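Long-range contacts in acetylserotonin O-methyltransferase (Homo sapiens, PDB 4A6D), which transfers a methyl group from S-adenosyl-L-methionine to N-acetylserotonin, the last step in making melatonin: residues A174-F180 / A340-R344; V215-K219 / D231-G235; E283-E288 / E311-Y317. All blocks are in the same frame, centred on the assembly; numbering follows the deposited sequence.

From the N terminus, 174-180 leaves helix 164-173 and opens the widest loop, which interaction 1 closes only at 340-344, on a strand near one edge of the Rossmann-like methyltransferase sheet. The other two contacts are loops within this loop. Nested first, interaction 2 closes a short one, laying helix 212-221 against strand 230-234, at one edge of the sheet. Interaction 3 follows in series, inside the same wide loop, and joins the end of strand 278-283 to the start of helix 314-324. Interactions 1 and 3 touch, I341 CD1 lying 3.6 Å from Y317 CB, whereas nearest atoms of interactions 2 and 3 stay about 17 Å apart.

Interaction 1 (A174-F180 / A340-R344); sequences AFDLSVF and AILAR
The ring of F175 lies across L342, whose CB sits almost over the ring centroid at 3.7 Å, only 12° from the normal, a CH-pi contact. Through it the loop between helix 164-173 and strand 182-186 packs onto strand 339-344, an antiparallel member of the otherwise largely parallel Rossmann-like methyltransferase sheet. The tight part of the contact centres here. With L342 CG turned opposite the backbone N (chi1 176°), the two branches part: CD2 lies over the same face of the ring, 3.8 Å from F175 CG, and CD1 turns toward F180, with a looser 4.2 Å to F180 CZ. At the rim of the F175 ring the backbone of A340 takes over: carbonyl atom C lies in the ring plane, and A340 O approaches F175 CE2 to 3.7 Å. Small residues close this end, A174 CB and A340 CB meeting at 3.8 Å. I341 points to the other side of the strand, where L285 and Y317 receive it.

The outer side, made by exposed D176, S178 and V179 and partly exposed R344, is built differently. D176 and S178 leave the strand alone; instead D176 OD1 accepts from S178 N, closing an Asx turn, and from S178 OG at 2.7 Å. V179 touches the strand's last residue only lightly, while its CG1 covers one face of the buried F180 ring. R344 bends back at chi2 and chi3 to bring its guanidinium to F180, and NH2 is tied to the backbone O of G276. The planes of ring and guanidinium stand 71° apart, so the two do not stack: R344 NE lies in the plane of the F180 ring at its edge, and F180 CZ stands over the guanidinium face, 3.6 Å from R344 CZ.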
ATOM      1  N   ALA A 174      -3.945  31.539  -9.350  1.00 73.16           N
ATOM      2  CA  ALA A 174      -2.631  31.869  -8.785  1.00 72.20           C
ATOM      3  C   ALA A 174      -2.090  33.166  -9.478  1.00 80.47           C
ATOM      4  O   ALA A 174      -1.509  34.026  -8.820  1.00 84.08           O
ATOM      5  CB  ALA A 174      -1.669  30.695  -9.012  1.00 69.64           C
ATOM      6  N   PHE A 175      -2.312  33.288 -10.800  1.00 74.74           N
ATOM      7  CA  PHE A 175      -1.969  34.434 -11.647  1.00 73.98           C
ATOM      8  C   PHE A 175      -3.242  34.876 -12.370  1.00 78.61           C
ATOM      9  O   PHE A 175      -4.116  34.050 -12.644  1.00 79.04           O
ATOM     10  CB  PHE A 175      -0.887  34.058 -12.690  1.00 72.79           C
ATOM     11  CG  PHE A 175       0.404  33.515 -12.115  1.00 72.48           C
ATOM     12  CD1 PHE A 175       1.401  34.378 -11.654  1.00 75.14           C
ATOM     13  CD2 PHE A 175       0.623  32.139 -12.031  1.00 70.36           C
ATOM     14  CE1 PHE A 175       2.583  33.873 -11.087  1.00 75.18           C
ATOM     15  CE2 PHE A 175       1.807  31.632 -11.474  1.00 72.21           C
ATOM     16  CZ  PHE A 175       2.787  32.497 -11.022  1.00 72.02           C
ATOM     17  N   ASP A 176      -3.341  36.165 -12.683  1.00 76.19           N
ATOM     18  CA  ASP A 176      -4.467  36.750 -13.400  1.00 76.75           C
ATOM     19  C   ASP A 176      -4.276  36.504 -14.896  1.00 78.69           C
ATOM     20  O   ASP A 176      -3.490  37.179 -15.578  1.00 77.48           O
ATOM     21  CB  ASP A 176      -4.617  38.246 -13.061  1.00 80.50           C
ATOM     22  CG  ASP A 176      -5.586  39.023 -13.926  1.00 94.11           C
ATOM     23  OD1 ASP A 176      -6.514  38.398 -14.499  1.00 92.00           O
ATOM     24  OD2 ASP A 176      -5.438  40.263 -14.008  1.00110.55           O
ATOM     25  N   LEU A 177      -5.014  35.514 -15.385  1.00 74.33           N
ATOM     26  CA  LEU A 177      -4.963  35.034 -16.757  1.00 71.40           C
ATOM     27  C   LEU A 177      -5.930  35.754 -17.691  1.00 78.11           C
ATOM     28  O   LEU A 177      -5.951  35.452 -18.888  1.00 78.36           O
ATOM     29  CB  LEU A 177      -5.203  33.511 -16.797  1.00 69.47           C
ATOM     30  CG  LEU A 177      -4.439  32.568 -15.851  1.00 69.29           C
ATOM     31  CD1 LEU A 177      -4.746  31.142 -16.202  1.00 66.99           C
ATOM     32  CD2 LEU A 177      -2.937  32.755 -15.950  1.00 65.82           C
ATOM     33  N   SER A 178      -6.696  36.731 -17.175  1.00 76.56           N
ATOM     34  CA  SER A 178      -7.644  37.520 -17.974  1.00 78.31           C
ATOM     35  C   SER A 178      -6.901  38.305 -19.064  1.00 80.71           C
ATOM     36  O   SER A 178      -7.490  38.701 -20.068  1.00 80.99           O
ATOM     37  CB  SER A 178      -8.429  38.474 -17.077  1.00 86.21           C
ATOM     38  OG  SER A 178      -7.639  39.586 -16.682  1.00 95.25           O
ATOM     39  N   VAL A 179      -5.590  38.478 -18.853  1.00 76.51           N
ATOM     40  CA  VAL A 179      -4.574  39.138 -19.679  1.00 75.98           C
ATOM     41  C   VAL A 179      -4.307  38.371 -21.012  1.00 78.88           C
ATOM     42  O   VAL A 179      -3.743  38.935 -21.953  1.00 78.18           O
ATOM     43  CB  VAL A 179      -3.335  39.251 -18.734  1.00 80.49           C
ATOM     44  CG1 VAL A 179      -2.094  38.515 -19.215  1.00 77.57           C
ATOM     45  CG2 VAL A 179      -3.029  40.682 -18.363  1.00 82.62           C
ATOM     46  N   PHE A 180      -4.702  37.071 -21.064  1.00 73.70           N
ATOM     47  CA  PHE A 180      -4.522  36.155 -22.186  1.00 70.27           C
ATOM     48  C   PHE A 180      -5.896  35.779 -22.728  1.00 75.38           C
ATOM     49  O   PHE A 180      -6.464  34.778 -22.301  1.00 77.39           O
ATOM     50  CB  PHE A 180      -3.785  34.892 -21.705  1.00 69.09           C
ATOM     51  CG  PHE A 180      -2.505  35.137 -20.948  1.00 68.71           C
ATOM     52  CD1 PHE A 180      -1.366  35.598 -21.603  1.00 69.30           C
ATOM     53  CD2 PHE A 180      -2.415  34.837 -19.590  1.00 70.34           C
ATOM     54  CE1 PHE A 180      -0.166  35.782 -20.908  1.00 69.99           C
ATOM     55  CE2 PHE A 180      -1.217  35.035 -18.886  1.00 72.79           C
ATOM     56  CZ  PHE A 180      -0.103  35.513 -19.548  1.00 70.93           C
ATOM     57  N   ALA A 340       1.408  26.353  -9.503  1.00 67.30           N
ATOM     58  CA  ALA A 340       1.401  27.024 -10.820  1.00 65.87           C
ATOM     59  C   ALA A 340       2.682  27.780 -11.063  1.00 68.86           C
ATOM     60  O   ALA A 340       3.187  28.450 -10.164  1.00 70.18           O
ATOM     61  CB  ALA A 340       0.228  27.988 -10.896  1.00 67.64           C
ATOM     62  N   ILE A 341       3.202  27.669 -12.279  1.00 64.00           N
ATOM     63  CA  ILE A 341       4.364  28.414 -12.790  1.00 62.73           C
ATOM     64  C   ILE A 341       3.904  29.171 -14.027  1.00 64.99           C
ATOM     65  O   ILE A 341       3.293  28.570 -14.922  1.00 60.94           O
ATOM     66  CB  ILE A 341       5.541  27.485 -13.203  1.00 63.96           C
ATOM     67  CG1 ILE A 341       6.209  26.857 -11.989  1.00 62.84           C
ATOM     68  CG2 ILE A 341       6.569  28.245 -14.099  1.00 62.25           C
ATOM     69  CD1 ILE A 341       6.928  25.678 -12.319  1.00 62.64           C
ATOM     70  N   LEU A 342       4.257  30.475 -14.100  1.00 63.23           N
ATOM     71  CA  LEU A 342       4.015  31.304 -15.265  1.00 62.65           C
ATOM     72  C   LEU A 342       5.300  32.000 -15.705  1.00 67.51           C
ATOM     73  O   LEU A 342       5.967  32.639 -14.885  1.00 68.57           O
ATOM     74  CB  LEU A 342       2.914  32.333 -14.987  1.00 63.56           C
ATOM     75  CG  LEU A 342       2.612  33.330 -16.090  1.00 66.29           C
ATOM     76  CD1 LEU A 342       1.861  32.659 -17.209  1.00 65.90           C
ATOM     77  CD2 LEU A 342       1.791  34.504 -15.552  1.00 70.64           C
ATOM     78  N   ALA A 343       5.635  31.870 -16.996  1.00 62.71           N
ATOM     79  CA  ALA A 343       6.758  32.564 -17.646  1.00 62.84           C
ATOM     80  C   ALA A 343       6.246  33.230 -18.937  1.00 68.33           C
ATOM     81  O   ALA A 343       5.199  32.851 -19.474  1.00 68.90           O
ATOM     82  CB  ALA A 343       7.894  31.600 -17.943  1.00 62.54           C
ATOM     83  N   ARG A 344       6.969  34.228 -19.427  1.00 64.38           N
ATOM     84  CA  ARG A 344       6.520  34.976 -20.578  1.00 64.16           C
ATOM     85  C   ARG A 344       7.545  35.030 -21.675  1.00 69.73           C
ATOM     86  O   ARG A 344       8.716  34.762 -21.427  1.00 71.94           O
ATOM     87  CB  ARG A 344       6.183  36.422 -20.150  1.00 65.82           C
ATOM     88  CG  ARG A 344       5.410  36.546 -18.826  1.00 68.87           C
ATOM     89  CD  ARG A 344       3.973  36.065 -18.966  1.00 73.36           C
ATOM     90  NE  ARG A 344       3.242  36.918 -19.900  1.00 72.88           N
ATOM     91  CZ  ARG A 344       2.499  37.951 -19.537  1.00 83.80           C
ATOM     92  NH1 ARG A 344       2.338  38.244 -18.252  1.00 74.38           N
ATOM     93  NH2 ARG A 344       1.901  38.696 -20.455  1.00 72.19           N
TER

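Interaction 2 (V215-K219 / D231-G235); sequences VWTAK and DFQEG
The backbone bond from K219 N to V215 O, 3.1 Å long, sets two residues one helical turn apart against the same ring, that of F232. Helix 212-221 here is the crossover of a beta-alpha-beta unit joining strands 205-210 and 230-234 of the Rossmann-like fold; the axes of 215-219 and 231-234 approach to 9.6 Å, their directions 152° apart. The contact is mostly apolar packing, with the amino end of K219 added at its rim. V215 spreads its methyls: CG1 reaches F232 CB at 4.0 Å, while CG2, anti to the carbonyl carbon, drops onto the strand backbone 3.7 Å from Q233 O and also meets E234 CB. A218 CB abuts the far end of the ring, 4.0 Å from F232 CE1. K219 passes its CG at a distance over one face, and the bends at chi3 and chi4 bring NZ down beside CD2 and CB of F232. F224 meets F232 edge to face, and V208 of the neighbouring strand packs on it too. Cutting F232 back to an alanine is likely to leave A218 CB and V215 CG1 facing a gap and the amino end of K219 without the ring it lies beside.

V215 also packs on D210, a residue that binds S-adenosyl-L-methionine, and the strand runs straight into G235, which touches the cofactor and whose extended backbone angles would jam a CB against the preceding carbonyl. At the opposite, exposed end, K219 NZ stays 6.0 Å from D231 OD1, too far for a salt bridge, and lies instead 3.5 Å from F232 CD2.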
ATOM      1  N   VAL A 215      -9.058  13.125 -28.079  1.00 85.14           N
ATOM      2  CA  VAL A 215     -10.031  14.106 -28.577  1.00 87.04           C
ATOM      3  C   VAL A 215     -11.383  13.433 -28.939  1.00 98.15           C
ATOM      4  O   VAL A 215     -12.440  13.927 -28.524  1.00 99.09           O
ATOM      5  CB  VAL A 215      -9.411  14.963 -29.717  1.00 89.52           C
ATOM      6  CG1 VAL A 215     -10.450  15.851 -30.405  1.00 90.44           C
ATOM      7  CG2 VAL A 215      -8.245  15.801 -29.183  1.00 86.21           C
ATOM      8  N   TRP A 216     -11.326  12.261 -29.622  1.00 98.38           N
ATOM      9  CA  TRP A 216     -12.489  11.485 -30.050  1.00101.93           C
ATOM     10  C   TRP A 216     -13.239  10.983 -28.836  1.00105.13           C
ATOM     11  O   TRP A 216     -14.441  11.219 -28.742  1.00106.38           O
ATOM     12  CB  TRP A 216     -12.067  10.357 -31.009  1.00103.22           C
ATOM     13  CG  TRP A 216     -13.189   9.525 -31.576  1.00108.89           C
ATOM     14  CD1 TRP A 216     -13.609   8.307 -31.124  1.00113.69           C
ATOM     15  CD2 TRP A 216     -13.971   9.809 -32.749  1.00111.99           C
ATOM     16  NE1 TRP A 216     -14.608   7.816 -31.938  1.00117.29           N
ATOM     17  CE2 TRP A 216     -14.863   8.727 -32.931  1.00119.65           C
ATOM     18  CE3 TRP A 216     -14.005  10.877 -33.668  1.00113.82           C
ATOM     19  CZ2 TRP A 216     -15.786   8.684 -33.991  1.00122.89           C
ATOM     20  CZ3 TRP A 216     -14.908  10.825 -34.728  1.00118.93           C
ATOM     21  CH2 TRP A 216     -15.792   9.746 -34.875  1.00123.17           C
ATOM     22  N   THR A 217     -12.518  10.382 -27.866  1.00100.22           N
ATOM     23  CA  THR A 217     -13.072   9.880 -26.599  1.00100.36           C
ATOM     24  C   THR A 217     -13.706  11.024 -25.781  1.00104.51           C
ATOM     25  O   THR A 217     -14.795  10.842 -25.229  1.00106.24           O
ATOM     26  CB  THR A 217     -11.993   9.125 -25.800  1.00103.61           C
ATOM     27  OG1 THR A 217     -11.450   8.083 -26.604  1.00104.34           O
ATOM     28  CG2 THR A 217     -12.523   8.530 -24.520  1.00100.19           C
ATOM     29  N   ALA A 218     -13.027  12.191 -25.716  1.00 99.10           N
ATOM     30  CA  ALA A 218     -13.502  13.379 -25.003  1.00 99.20           C
ATOM     31  C   ALA A 218     -14.858  13.850 -25.538  1.00109.49           C
ATOM     32  O   ALA A 218     -15.770  14.088 -24.749  1.00111.03           O
ATOM     33  CB  ALA A 218     -12.477  14.502 -25.084  1.00 97.18           C
ATOM     34  N   LYS A 219     -15.008  13.918 -26.872  1.00109.11           N
ATOM     35  CA  LYS A 219     -16.254  14.338 -27.519  1.00112.29           C
ATOM     36  C   LYS A 219     -17.366  13.288 -27.395  1.00121.26           C
ATOM     37  O   LYS A 219     -18.532  13.651 -27.261  1.00123.08           O
ATOM     38  CB  LYS A 219     -15.998  14.743 -28.976  1.00114.25           C
ATOM     39  CG  LYS A 219     -15.083  15.959 -29.082  1.00119.85           C
ATOM     40  CD  LYS A 219     -14.717  16.314 -30.514  1.00123.74           C
ATOM     41  CE  LYS A 219     -15.481  17.512 -31.024  1.00134.77           C
ATOM     42  NZ  LYS A 219     -15.071  18.773 -30.346  1.00143.58           N
ATOM     43  N   ASP A 231     -12.953  24.721 -27.593  1.00 90.54           N
ATOM     44  CA  ASP A 231     -12.718  24.132 -28.909  1.00 90.12           C
ATOM     45  C   ASP A 231     -11.753  22.950 -28.718  1.00 88.83           C
ATOM     46  O   ASP A 231     -11.118  22.850 -27.674  1.00 84.09           O
ATOM     47  CB  ASP A 231     -12.117  25.217 -29.840  1.00 91.49           C
ATOM     48  CG  ASP A 231     -11.657  24.779 -31.219  1.00115.00           C
ATOM     49  OD1 ASP A 231     -12.250  23.818 -31.772  1.00121.10           O
ATOM     50  OD2 ASP A 231     -10.737  25.431 -31.775  1.00122.26           O
ATOM     51  N   PHE A 232     -11.660  22.054 -29.711  1.00 86.45           N
ATOM     52  CA  PHE A 232     -10.760  20.903 -29.681  1.00 84.18           C
ATOM     53  C   PHE A 232      -9.934  20.849 -30.948  1.00 88.93           C
ATOM     54  O   PHE A 232     -10.466  21.049 -32.035  1.00 90.96           O
ATOM     55  CB  PHE A 232     -11.556  19.608 -29.555  1.00 87.08           C
ATOM     56  CG  PHE A 232     -11.909  19.248 -28.137  1.00 87.84           C
ATOM     57  CD1 PHE A 232     -11.042  18.495 -27.358  1.00 87.85           C
ATOM     58  CD2 PHE A 232     -13.100  19.679 -27.570  1.00 91.56           C
ATOM     59  CE1 PHE A 232     -11.358  18.190 -26.032  1.00 88.73           C
ATOM     60  CE2 PHE A 232     -13.413  19.375 -26.244  1.00 93.46           C
ATOM     61  CZ  PHE A 232     -12.539  18.636 -25.485  1.00 89.53           C
ATOM     62  N   GLN A 233      -8.625  20.635 -30.805  1.00 82.75           N
ATOM     63  CA  GLN A 233      -7.700  20.397 -31.913  1.00 80.34           C
ATOM     64  C   GLN A 233      -6.996  19.091 -31.547  1.00 84.15           C
ATOM     65  O   GLN A 233      -6.572  18.894 -30.404  1.00 81.73           O
ATOM     66  CB  GLN A 233      -6.667  21.525 -32.176  1.00 78.68           C
ATOM     67  CG  GLN A 233      -6.014  21.412 -33.589  1.00 92.84           C
ATOM     68  CD  GLN A 233      -4.862  22.367 -33.981  1.00106.48           C
ATOM     69  OE1 GLN A 233      -5.026  23.618 -34.096  1.00 97.55           O
ATOM     70  NE2 GLN A 233      -3.727  21.766 -34.418  1.00 80.39           N
ATOM     71  N   GLU A 234      -6.918  18.194 -32.508  1.00 82.42           N
ATOM     72  CA  GLU A 234      -6.217  16.933 -32.353  1.00 82.53           C
ATOM     73  C   GLU A 234      -4.860  17.023 -33.052  1.00 84.65           C
ATOM     74  O   GLU A 234      -4.713  17.720 -34.064  1.00 84.07           O
ATOM     75  CB  GLU A 234      -7.054  15.746 -32.876  1.00 86.60           C
ATOM     76  CG  GLU A 234      -7.589  15.922 -34.286  1.00 92.19           C
ATOM     77  CD  GLU A 234      -8.310  14.708 -34.822  1.00122.04           C
ATOM     78  OE1 GLU A 234      -9.061  14.065 -34.053  1.00121.24           O
ATOM     79  OE2 GLU A 234      -8.143  14.415 -36.028  1.00128.21           O
ATOM     80  N   GLY A 235      -3.887  16.326 -32.487  1.00 80.42           N
ATOM     81  CA  GLY A 235      -2.543  16.273 -33.034  1.00 79.95           C
ATOM     82  C   GLY A 235      -1.463  15.829 -32.072  1.00 83.53           C
ATOM     83  O   GLY A 235      -1.740  15.337 -30.971  1.00 82.52           O
TER

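Interaction 3 (E283-E288 / E311-Y317); sequences ESLLDE and ERTPTHY
Y317 presents its ring to three neighbours: R312 CB lies over one face, 3.5 Å above the plane and offset toward the rim, while L285 CD2 and E283 CG come in at a slant from the other segment. L285 CD2 is 3.6 Å from Y317 CD2, and L285 CD1 rests on the P314 ring. At the edge, in the ring plane, sits a water that accepts from Y317 OH. R312 continues past the tyrosine to lay its CD over one face of the H316 ring, whose NE2 lies at the edge of the arginine's guanidinium; D259 binds both residues.

That water also accepts from R312 N and donates to S284 O and to E311 OE1, so four partners fix it. A second water donates to E283 OE1 and E311 OE1 and accepts from S284 N, spanning carboxylate oxygens 4.3 Å apart. The other oxygens of the two acids hold H255, the probable proton donor/acceptor: E311 OE2 bonds to its ND1 and E283 OE2 to its backbone N. Both acids thus adjoin the probable active-site histidine, at the C-terminal end of strand 278-283 of the Rossmann-like sheet, and probably help to position it.

Further along, L286 N bonds to R312 O at 3.0 Å, and T313 CA donates a CH contact to L286 O. Helix 314-324 then begins. T313 is its N-cap, with OG1 accepting from H316 N. E288, bent at chi2 (-64°), brings its carboxylate to the same helix end, where the backbone dipoles probably favour its negative charge. E288 OE2 takes T315 N on its syn lone pair at 3.0 Å and T315 OG1, 2.7 Å away, from 48° above the carboxylate plane.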
ATOM      1  N   GLU A 283       2.178  21.828 -12.084  1.00 63.67           N
ATOM      2  CA  GLU A 283       2.823  20.631 -11.565  1.00 64.22           C
ATOM      3  C   GLU A 283       2.937  20.724 -10.029  1.00 68.82           C
ATOM      4  O   GLU A 283       2.790  21.807  -9.461  1.00 68.81           O
ATOM      5  CB  GLU A 283       4.236  20.443 -12.194  1.00 64.94           C
ATOM      6  CG  GLU A 283       4.317  20.238 -13.709  1.00 69.06           C
ATOM      7  CD  GLU A 283       3.933  18.881 -14.256  1.00 77.45           C
ATOM      8  OE1 GLU A 283       3.165  18.165 -13.579  1.00 69.52           O
ATOM      9  OE2 GLU A 283       4.324  18.568 -15.404  1.00 70.08           O
ATOM     10  N   SER A 284       3.203  19.577  -9.381  1.00 63.94           N
ATOM     11  CA  SER A 284       3.433  19.491  -7.943  1.00 64.04           C
ATOM     12  C   SER A 284       4.915  19.782  -7.751  1.00 67.64           C
ATOM     13  O   SER A 284       5.782  18.997  -8.152  1.00 66.77           O
ATOM     14  CB  SER A 284       3.091  18.094  -7.405  1.00 64.72           C
ATOM     15  OG  SER A 284       2.895  18.201  -6.002  1.00 65.63           O
ATOM     16  N   LEU A 285       5.201  20.910  -7.161  1.00 65.86           N
ATOM     17  CA  LEU A 285       6.570  21.371  -6.989  1.00 66.96           C
ATOM     18  C   LEU A 285       7.307  20.673  -5.875  1.00 69.04           C
ATOM     19  O   LEU A 285       6.784  20.530  -4.772  1.00 68.97           O
ATOM     20  CB  LEU A 285       6.617  22.910  -6.802  1.00 68.44           C
ATOM     21  CG  LEU A 285       6.187  23.767  -8.003  1.00 73.64           C
ATOM     22  CD1 LEU A 285       6.129  25.246  -7.623  1.00 74.62           C
ATOM     23  CD2 LEU A 285       7.115  23.571  -9.185  1.00 74.65           C
ATOM     24  N   LEU A 286       8.531  20.235  -6.172  1.00 64.39           N
ATOM     25  CA  LEU A 286       9.390  19.602  -5.177  1.00 64.46           C
ATOM     26  C   LEU A 286      10.095  20.690  -4.384  1.00 69.91           C
ATOM     27  O   LEU A 286      10.488  21.698  -4.973  1.00 69.87           O
ATOM     28  CB  LEU A 286      10.456  18.729  -5.865  1.00 63.57           C
ATOM     29  CG  LEU A 286      10.235  17.239  -5.914  1.00 67.36           C
ATOM     30  CD1 LEU A 286      11.437  16.585  -6.505  1.00 69.12           C
ATOM     31  CD2 LEU A 286       9.998  16.628  -4.526  1.00 69.60           C
ATOM     32  N   ASP A 287      10.309  20.492  -3.063  1.00 66.92           N
ATOM     33  CA  ASP A 287      11.061  21.501  -2.284  1.00 67.83           C
ATOM     34  C   ASP A 287      12.461  21.568  -2.938  1.00 72.54           C
ATOM     35  O   ASP A 287      12.919  20.558  -3.471  1.00 73.32           O
ATOM     36  CB  ASP A 287      11.235  21.067  -0.793  1.00 69.20           C
ATOM     37  CG  ASP A 287       9.993  20.999   0.108  1.00 76.35           C
ATOM     38  OD1 ASP A 287       8.952  21.565  -0.269  1.00 76.39           O
ATOM     39  OD2 ASP A 287      10.077  20.364   1.215  1.00 84.63           O
ATOM     40  N   GLU A 288      13.144  22.703  -2.862  1.00 68.73           N
ATOM     41  CA  GLU A 288      14.492  22.838  -3.419  1.00 69.52           C
ATOM     42  C   GLU A 288      15.534  21.770  -3.030  1.00 76.75           C
ATOM     43  O   GLU A 288      16.403  21.459  -3.845  1.00 77.69           O
ATOM     44  CB  GLU A 288      15.037  24.244  -3.210  1.00 72.65           C
ATOM     45  CG  GLU A 288      14.436  25.281  -4.154  1.00 80.95           C
ATOM     46  CD  GLU A 288      14.700  25.117  -5.634  1.00 87.82           C
ATOM     47  OE1 GLU A 288      15.648  24.387  -6.007  1.00 94.06           O
ATOM     48  OE2 GLU A 288      13.959  25.741  -6.425  1.00 79.60           O
ATOM     49  N   GLU A 311       9.348  14.451 -10.842  1.00 61.24           N
ATOM     50  CA  GLU A 311       8.817  15.721 -10.364  1.00 61.44           C
ATOM     51  C   GLU A 311      10.034  16.661 -10.269  1.00 66.24           C
ATOM     52  O   GLU A 311      11.175  16.187 -10.247  1.00 66.19           O
ATOM     53  CB  GLU A 311       8.033  15.576  -9.042  1.00 62.43           C
ATOM     54  CG  GLU A 311       6.764  14.725  -9.174  1.00 63.81           C
ATOM     55  CD  GLU A 311       5.721  15.117 -10.205  1.00 78.19           C
ATOM     56  OE1 GLU A 311       5.569  16.329 -10.493  1.00 79.78           O
ATOM     57  OE2 GLU A 311       5.055  14.202 -10.738  1.00 71.20           O
ATOM     58  N   ARG A 312       9.824  17.972 -10.342  1.00 63.63           N
ATOM     59  CA  ARG A 312      10.972  18.893 -10.335  1.00 63.00           C
ATOM     60  C   ARG A 312      10.799  20.026  -9.362  1.00 64.98           C
ATOM     61  O   ARG A 312       9.675  20.321  -8.963  1.00 64.30           O
ATOM     62  CB  ARG A 312      11.273  19.428 -11.771  1.00 60.23           C
ATOM     63  CG  ARG A 312      11.609  18.331 -12.809  1.00 67.08           C
ATOM     64  CD  ARG A 312      11.533  18.869 -14.229  1.00 66.06           C
ATOM     65  NE  ARG A 312      12.172  18.011 -15.227  1.00 65.31           N
ATOM     66  CZ  ARG A 312      11.533  17.148 -16.017  1.00 74.56           C
ATOM     67  NH1 ARG A 312      10.224  16.964 -15.894  1.00 57.21           N
ATOM     68  NH2 ARG A 312      12.197  16.463 -16.931  1.00 63.05           N
ATOM     69  N   THR A 313      11.920  20.672  -8.994  1.00 62.21           N
ATOM     70  CA  THR A 313      11.985  21.864  -8.136  1.00 62.91           C
ATOM     71  C   THR A 313      11.714  23.119  -8.962  1.00 69.75           C
ATOM     72  O   THR A 313      11.961  23.122 -10.187  1.00 68.14           O
ATOM     73  CB  THR A 313      13.377  22.001  -7.451  1.00 64.50           C
ATOM     74  OG1 THR A 313      14.373  22.323  -8.423  1.00 61.24           O
ATOM     75  CG2 THR A 313      13.774  20.756  -6.596  1.00 55.03           C
ATOM     76  N   PRO A 314      11.292  24.238  -8.299  1.00 68.55           N
ATOM     77  CA  PRO A 314      11.085  25.498  -9.033  1.00 67.18           C
ATOM     78  C   PRO A 314      12.282  25.929  -9.904  1.00 72.26           C
ATOM     79  O   PRO A 314      12.110  26.361 -11.061  1.00 70.34           O
ATOM     80  CB  PRO A 314      10.818  26.490  -7.907  1.00 69.80           C
ATOM     81  CG  PRO A 314      10.176  25.689  -6.867  1.00 74.06           C
ATOM     82  CD  PRO A 314      10.955  24.414  -6.867  1.00 70.19           C
ATOM     83  N   THR A 315      13.502  25.786  -9.350  1.00 70.01           N
ATOM     84  CA  THR A 315      14.757  26.117 -10.029  1.00 70.47           C
ATOM     85  C   THR A 315      14.923  25.254 -11.307  1.00 72.18           C
ATOM     86  O   THR A 315      15.358  25.762 -12.340  1.00 68.64           O
ATOM     87  CB  THR A 315      15.906  25.954  -9.024  1.00 82.01           C
ATOM     88  OG1 THR A 315      15.805  26.981  -8.029  1.00 87.05           O
ATOM     89  CG2 THR A 315      17.256  26.027  -9.658  1.00 79.93           C
ATOM     90  N   HIS A 316      14.570  23.943 -11.217  1.00 69.82           N
ATOM     91  CA  HIS A 316      14.661  23.011 -12.337  1.00 67.93           C
ATOM     92  C   HIS A 316      13.727  23.437 -13.469  1.00 67.25           C
ATOM     93  O   HIS A 316      14.169  23.502 -14.618  1.00 66.91           O
ATOM     94  CB  HIS A 316      14.398  21.580 -11.877  1.00 69.38           C
ATOM     95  CG  HIS A 316      14.833  20.513 -12.848  1.00 73.43           C
ATOM     96  ND1 HIS A 316      14.889  19.185 -12.468  1.00 75.15           N
ATOM     97  CD2 HIS A 316      15.205  20.610 -14.154  1.00 75.23           C
ATOM     98  CE1 HIS A 316      15.299  18.523 -13.537  1.00 74.84           C
ATOM     99  NE2 HIS A 316      15.497  19.341 -14.576  1.00 75.44           N
ATOM    100  N   TYR A 317      12.467  23.796 -13.142  1.00 63.09           N
ATOM    101  CA  TYR A 317      11.487  24.304 -14.118  1.00 62.63           C
ATOM    102  C   TYR A 317      11.961  25.621 -14.689  1.00 67.10           C
ATOM    103  O   TYR A 317      11.778  25.850 -15.881  1.00 67.83           O
ATOM    104  CB  TYR A 317      10.087  24.455 -13.520  1.00 63.65           C
ATOM    105  CG  TYR A 317       9.346  23.140 -13.357  1.00 64.68           C
ATOM    106  CD1 TYR A 317       8.902  22.423 -14.466  1.00 65.00           C
ATOM    107  CD2 TYR A 317       9.070  22.621 -12.091  1.00 66.08           C
ATOM    108  CE1 TYR A 317       8.185  21.238 -14.322  1.00 64.55           C
ATOM    109  CE2 TYR A 317       8.351  21.432 -11.934  1.00 66.14           C
ATOM    110  CZ  TYR A 317       7.906  20.749 -13.054  1.00 72.72           C
ATOM    111  OH  TYR A 317       7.214  19.573 -12.921  1.00 74.47           O
TER
HETATM  112  O   HOH W   1       3.190  17.112 -10.879  1.00 68.36           O
HETATM  113  O   HOH W   2       6.992  18.536 -10.444  1.00 64.47           O